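PDB 6GNA: thioredoxin reductase from Clostridium acetobutylicum ATCC 824, which is a ferredoxin-linked flavoenzyme that binds FAD and reduces thioredoxin without relying on pyridine nucleotides. Local coordinates for residues C134-V147 against E157-K169. Numbering follows the deposited sequence. Where two conformers were deposited one is given.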
loop_
_atom_site.group_PDB
_atom_site.type_symbol
_atom_site.label_atom_id
_atom_site.label_comp_id
_atom_site.label_asym_id
_atom_site.label_seq_id
_atom_site.Cartn_x
_atom_site.Cartn_y
_atom_site.Cartn_z
ATOM N N CYS A 134 -18.910 -3.008 24.811
ATOM C CA CYS A 134 -19.055 -4.455 24.894
ATOM C C CYS A 134 -20.027 -4.782 26.020
ATOM O O CYS A 134 -19.682 -4.653 27.202
ATOM C CB CYS A 134 -17.706 -5.106 25.163
ATOM S SG CYS A 134 -17.841 -6.896 25.105
ATOM N N ALA A 135 -21.227 -5.227 25.657
ATOM C CA ALA A 135 -22.244 -5.513 26.660
ATOM C C ALA A 135 -21.919 -6.784 27.435
ATOM O O ALA A 135 -22.036 -6.817 28.666
ATOM C CB ALA A 135 -23.621 -5.618 26.006
ATOM N N THR A 136 -21.529 -7.850 26.738
ATOM C CA THR A 136 -21.234 -9.104 27.425
ATOM C C THR A 136 -20.044 -8.955 28.365
ATOM O O THR A 136 -20.010 -9.585 29.429
ATOM C CB THR A 136 -20.990 -10.217 26.406
ATOM O OG1 THR A 136 -19.920 -9.844 25.531
ATOM C CG2 THR A 136 -22.229 -10.458 25.565
ATOM N N CYS A 137 -19.069 -8.121 27.993
ATOM C CA CYS A 137 -17.913 -7.880 28.849
ATOM C C CYS A 137 -18.330 -7.267 30.188
ATOM O O CYS A 137 -17.836 -7.669 31.250
ATOM C CB CYS A 137 -16.919 -6.962 28.120
ATOM S SG CYS A 137 -16.371 -7.462 26.404
ATOM N N ASP A 138 -19.250 -6.300 30.163
ATOM C CA ASP A 138 -19.651 -5.574 31.360
ATOM C C ASP A 138 -20.900 -6.145 32.002
ATOM O O ASP A 138 -21.423 -5.541 32.942
ATOM C CB ASP A 138 -19.893 -4.092 31.045
ATOM C CG ASP A 138 -18.636 -3.367 30.629
ATOM O OD1 ASP A 138 -17.549 -3.979 30.682
ATOM O OD2 ASP A 138 -18.740 -2.180 30.248
ATOM N N ALA A 139 -21.382 -7.292 31.527
ATOM C CA ALA A 139 -22.700 -7.777 31.931
ATOM C C ALA A 139 -22.850 -7.901 33.434
ATOM O O ALA A 139 -23.889 -7.463 33.958
ATOM C CB ALA A 139 -23.021 -9.100 31.229
ATOM N N PRO A 140 -21.902 -8.483 34.179
ATOM C CA PRO A 140 -22.116 -8.617 35.631
ATOM C C PRO A 140 -22.373 -7.294 36.317
ATOM O O PRO A 140 -23.083 -7.256 37.329
ATOM C CB PRO A 140 -20.816 -9.270 36.126
ATOM C CG PRO A 140 -20.245 -9.951 34.936
ATOM C CD PRO A 140 -20.628 -9.092 33.756
ATOM N N LEU A 141 -21.810 -6.208 35.794
ATOM C CA LEU A 141 -21.991 -4.885 36.375
ATOM C C LEU A 141 -23.438 -4.416 36.282
ATOM O O LEU A 141 -23.847 -3.544 37.058
ATOM C CB LEU A 141 -21.066 -3.919 35.634
ATOM C CG LEU A 141 -20.581 -2.605 36.237
ATOM C CD1 LEU A 141 -19.977 -2.797 37.615
ATOM C CD2 LEU A 141 -19.550 -2.020 35.281
ATOM N N TYR A 142 -24.220 -4.982 35.355
ATOM C CA TYR A 142 -25.604 -4.582 35.126
ATOM C C TYR A 142 -26.593 -5.646 35.588
ATOM O O TYR A 142 -27.767 -5.617 35.206
ATOM C CB TYR A 142 -25.808 -4.187 33.658
ATOM C CG TYR A 142 -25.013 -2.945 33.354
ATOM C CD1 TYR A 142 -25.528 -1.686 33.623
ATOM C CD2 TYR A 142 -23.713 -3.033 32.869
ATOM C CE1 TYR A 142 -24.779 -0.540 33.382
ATOM C CE2 TYR A 142 -22.960 -1.897 32.631
ATOM C CZ TYR A 142 -23.498 -0.653 32.888
ATOM O OH TYR A 142 -22.754 0.488 32.653
ATOM N N LYS A 143 -26.155 -6.560 36.445
ATOM C CA LYS A 143 -27.075 -7.526 37.018
ATOM C C LYS A 143 -28.147 -6.781 37.800
ATOM O O LYS A 143 -27.837 -5.932 38.641
ATOM C CB LYS A 143 -26.313 -8.480 37.938
ATOM C CG LYS A 143 -27.169 -9.593 38.505
ATOM C CD LYS A 143 -26.371 -10.503 39.439
ATOM C CE LYS A 143 -27.284 -11.477 40.177
ATOM N NZ LYS A 143 -26.534 -12.431 41.046
ATOM N N GLY A 144 -29.410 -7.085 37.504
ATOM C CA GLY A 144 -30.525 -6.419 38.153
ATOM C C GLY A 144 -30.696 -4.958 37.801
ATOM O O GLY A 144 -31.432 -4.252 38.501
ATOM N N LYS A 145 -30.036 -4.481 36.747
ATOM C CA LYS A 145 -30.159 -3.107 36.280
ATOM C C LYS A 145 -30.782 -3.080 34.886
ATOM O O LYS A 145 -31.005 -4.116 34.254
ATOM C CB LYS A 145 -28.790 -2.403 36.300
ATOM C CG LYS A 145 -28.161 -2.318 37.704
ATOM C CD LYS A 145 -26.948 -1.396 37.747
ATOM C CE LYS A 145 -26.450 -1.184 39.177
ATOM N NZ LYS A 145 -25.173 -0.418 39.217
ATOM N N ILE A 146 -31.081 -1.874 34.411
ATOM C CA ILE A 146 -31.693 -1.677 33.102
ATOM C C ILE A 146 -30.589 -1.421 32.087
ATOM O O ILE A 146 -29.719 -0.569 32.307
ATOM C CB ILE A 146 -32.680 -0.500 33.132
ATOM C CG1 ILE A 146 -33.772 -0.740 34.184
ATOM C CG2 ILE A 146 -33.287 -0.276 31.751
ATOM C CD1 ILE A 146 -34.611 0.481 34.466
ATOM N N VAL A 147 -30.634 -2.134 30.967
ATOM C CA VAL A 147 -29.614 -2.025 29.928
ATOM C C VAL A 147 -30.279 -1.750 28.586
ATOM O O VAL A 147 -31.256 -2.419 28.217
ATOM C CB VAL A 147 -28.749 -3.297 29.845
ATOM C CG1 VAL A 147 -27.773 -3.218 28.674
ATOM C CG2 VAL A 147 -27.995 -3.501 31.149
ATOM N N GLU A 157 -27.477 -8.491 18.655
ATOM C CA GLU A 157 -28.670 -9.221 19.082
ATOM C C GLU A 157 -28.304 -10.327 20.062
ATOM O O GLU A 157 -29.002 -10.541 21.056
ATOM C CB GLU A 157 -29.402 -9.812 17.874
ATOM C CG GLU A 157 -29.882 -8.783 16.860
ATOM C CD GLU A 157 -30.506 -9.400 15.622
ATOM O OE1 GLU A 157 -30.754 -10.635 15.631
ATOM O OE2 GLU A 157 -30.726 -8.651 14.643
ATOM N N SER A 158 -27.204 -11.038 19.799
ATOM C CA SER A 158 -26.764 -12.077 20.726
ATOM C C SER A 158 -26.390 -11.481 22.074
ATOM O O SER A 158 -26.634 -12.086 23.125
ATOM C CB SER A 158 -25.563 -12.823 20.138
ATOM O OG SER A 158 -25.899 -13.466 18.922
ATOM N N GLU A 159 -25.788 -10.298 22.072
ATOM C CA GLU A 159 -25.413 -9.693 23.342
ATOM C C GLU A 159 -26.652 -9.292 24.120
ATOM O O GLU A 159 -26.702 -9.460 25.340
ATOM C CB GLU A 159 -24.502 -8.490 23.107
ATOM C CG GLU A 159 -23.167 -8.858 22.449
ATOM C CD GLU A 159 -22.106 -7.806 22.625
ATOM O OE1 GLU A 159 -22.018 -7.246 23.729
ATOM O OE2 GLU A 159 -21.345 -7.542 21.665
ATOM N N ALA A 160 -27.658 -8.754 23.430
ATOM C CA ALA A 160 -28.925 -8.440 24.091
ATOM C C ALA A 160 -29.538 -9.683 24.722
ATOM O O ALA A 160 -30.045 -9.633 25.847
ATOM C CB ALA A 160 -29.895 -7.842 23.072
ATOM N N ASN A 161 -29.539 -10.802 23.994
ATOM C CA ASN A 161 -30.104 -12.031 24.542
ATOM C C ASN A 161 -29.360 -12.463 25.794
ATOM O O ASN A 161 -29.976 -12.922 26.763
ATOM C CB ASN A 161 -30.086 -13.141 23.494
ATOM C CG ASN A 161 -31.032 -12.870 22.351
ATOM O OD1 ASN A 161 -32.034 -12.174 22.520
ATOM N ND2 ASN A 161 -30.702 -13.387 21.176
ATOM N N TYR A 162 -28.032 -12.356 25.779
ATOM C CA TYR A 162 -27.260 -12.721 26.958
ATOM C C TYR A 162 -27.577 -11.793 28.122
ATOM O O TYR A 162 -27.733 -12.242 29.263
ATOM C CB TYR A 162 -25.765 -12.677 26.631
ATOM C CG TYR A 162 -24.886 -13.061 27.799
ATOM C CD1 TYR A 162 -24.773 -14.389 28.197
ATOM C CD2 TYR A 162 -24.177 -12.103 28.512
ATOM C CE1 TYR A 162 -23.979 -14.752 29.270
ATOM C CE2 TYR A 162 -23.381 -12.458 29.593
ATOM C CZ TYR A 162 -23.285 -13.786 29.964
ATOM O OH TYR A 162 -22.496 -14.158 31.031
ATOM N N LEU A 163 -27.652 -10.488 27.861
ATOM C CA LEU A 163 -27.904 -9.551 28.948
ATOM C C LEU A 163 -29.271 -9.759 29.561
ATOM O O LEU A 163 -29.462 -9.448 30.736
ATOM C CB LEU A 163 -27.769 -8.106 28.466
ATOM C CG LEU A 163 -26.430 -7.424 28.758
ATOM C CD1 LEU A 163 -26.251 -7.223 30.256
ATOM C CD2 LEU A 163 -25.262 -8.227 28.184
ATOM N N ALA A 164 -30.231 -10.278 28.791
ATOM C CA ALA A 164 -31.569 -10.486 29.335
ATOM C C ALA A 164 -31.571 -11.502 30.466
ATOM O O ALA A 164 -32.525 -11.541 31.248
ATOM C CB ALA A 164 -32.521 -10.908 28.220
ATOM N N GLU A 165 -30.511 -12.302 30.591
ATOM C CA GLU A 165 -30.394 -13.255 31.686
ATOM C C GLU A 165 -29.906 -12.625 32.984
ATOM O O GLU A 165 -29.977 -13.277 34.027
ATOM C CB GLU A 165 -29.423 -14.372 31.291
ATOM C CG GLU A 165 -29.731 -15.034 29.951
ATOM C CD GLU A 165 -30.951 -15.932 30.005
ATOM O OE1 GLU A 165 -31.220 -16.509 31.080
ATOM O OE2 GLU A 165 -31.641 -16.061 28.972
ATOM N N LEU A 166 -29.393 -11.399 32.946
ATOM C CA LEU A 166 -28.818 -10.741 34.116
ATOM C C LEU A 166 -29.498 -9.420 34.439
ATOM O O LEU A 166 -29.744 -9.124 35.604
ATOM C CB LEU A 166 -27.310 -10.499 33.894
ATOM C CG LEU A 166 -26.422 -11.748 33.836
ATOM C CD1 LEU A 166 -24.990 -11.389 33.432
ATOM C CD2 LEU A 166 -26.442 -12.493 35.171
ATOM N N ALA A 167 -29.807 -8.617 33.429
ATOM C CA ALA A 167 -30.410 -7.316 33.644
ATOM C C ALA A 167 -31.880 -7.456 34.013
ATOM O O ALA A 167 -32.547 -8.437 33.669
ATOM C CB ALA A 167 -30.288 -6.482 32.367
ATOM N N SER A 168 -32.378 -6.477 34.771
ATOM C CA SER A 168 -33.803 -6.448 35.082
ATOM C C SER A 168 -34.651 -6.141 33.856
ATOM O O SER A 168 -35.834 -6.493 33.827
ATOM C CB SER A 168 -34.068 -5.392 36.150
ATOM O OG SER A 168 -33.544 -4.138 35.729
ATOM N N LYS A 169 -34.079 -5.482 32.852
ATOM C CA LYS A 169 -34.816 -5.087 31.663
ATOM C C LYS A 169 -33.789 -4.802 30.575
ATOM O O LYS A 169 -32.784 -4.145 30.844
ATOM C CB LYS A 169 -35.630 -3.818 31.939
ATOM C CG LYS A 169 -36.305 -3.200 30.722
ATOM C CD LYS A 169 -37.492 -4.021 30.245
ATOM C CE LYS A 169 -38.250 -3.299 29.141
ATOM N NZ LYS A 169 -39.432 -4.055 28.646
HETATM O O HOH W 1 -33.786 -2.316 37.679
#
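Glu159 reaches the start of the short, weakly bonded helix 135-138, whose first turn is tied by the Cys134–Cys137 disulfide to the residue just before it: its OE1 accepts a hydrogen bond from Thr136 N (3.1 Å) and a weak, bent one from Ala135 N (2.9 Å). Thr136 N meets the anti side of the carboxylate, 32° out of its plane, while Thr136 CG2 lies across the Glu159 chain, 3.6 Å from CG. With OG1 between the backbone N and the carbonyl carbon (chi1 57°), CG2 is turned anti to the carbonyl carbon and also comes near Tyr162 CD2.

At the other end, backbone bonds join the two segments. Gly144 N, in the type II turn from Tyr142 to Lys145, donates to Leu166 O (2.8 Å), Ser168 N binds Lys145 O, and Val147 N binds Lys169 O (2.9 Å) to start parallel pairing. A water bridges Gly144 O and Ser168 OG.

Between these polar ends, Ala139 CB meets Leu166 CD1 (3.7 Å), Leu163 CD1 and the edge of the Tyr162 ring at CE2. Leu163 forks, its CD2 resting on Ala135 CB (3.8 Å), and Val147 CG2 packs against Ala167 CB. Phe218 of strand 216-220 touches Ala135 and Val147.

The arrangement thus joins the Cys-Ala-Thr-Cys motif, probably the redox-active disulfide as in related thioredoxin reductases, to the beta-alpha-beta unit 146-151, 155-163, 169-174, part of a parallel five-stranded sheet like that of their pyridine-nucleotide domain.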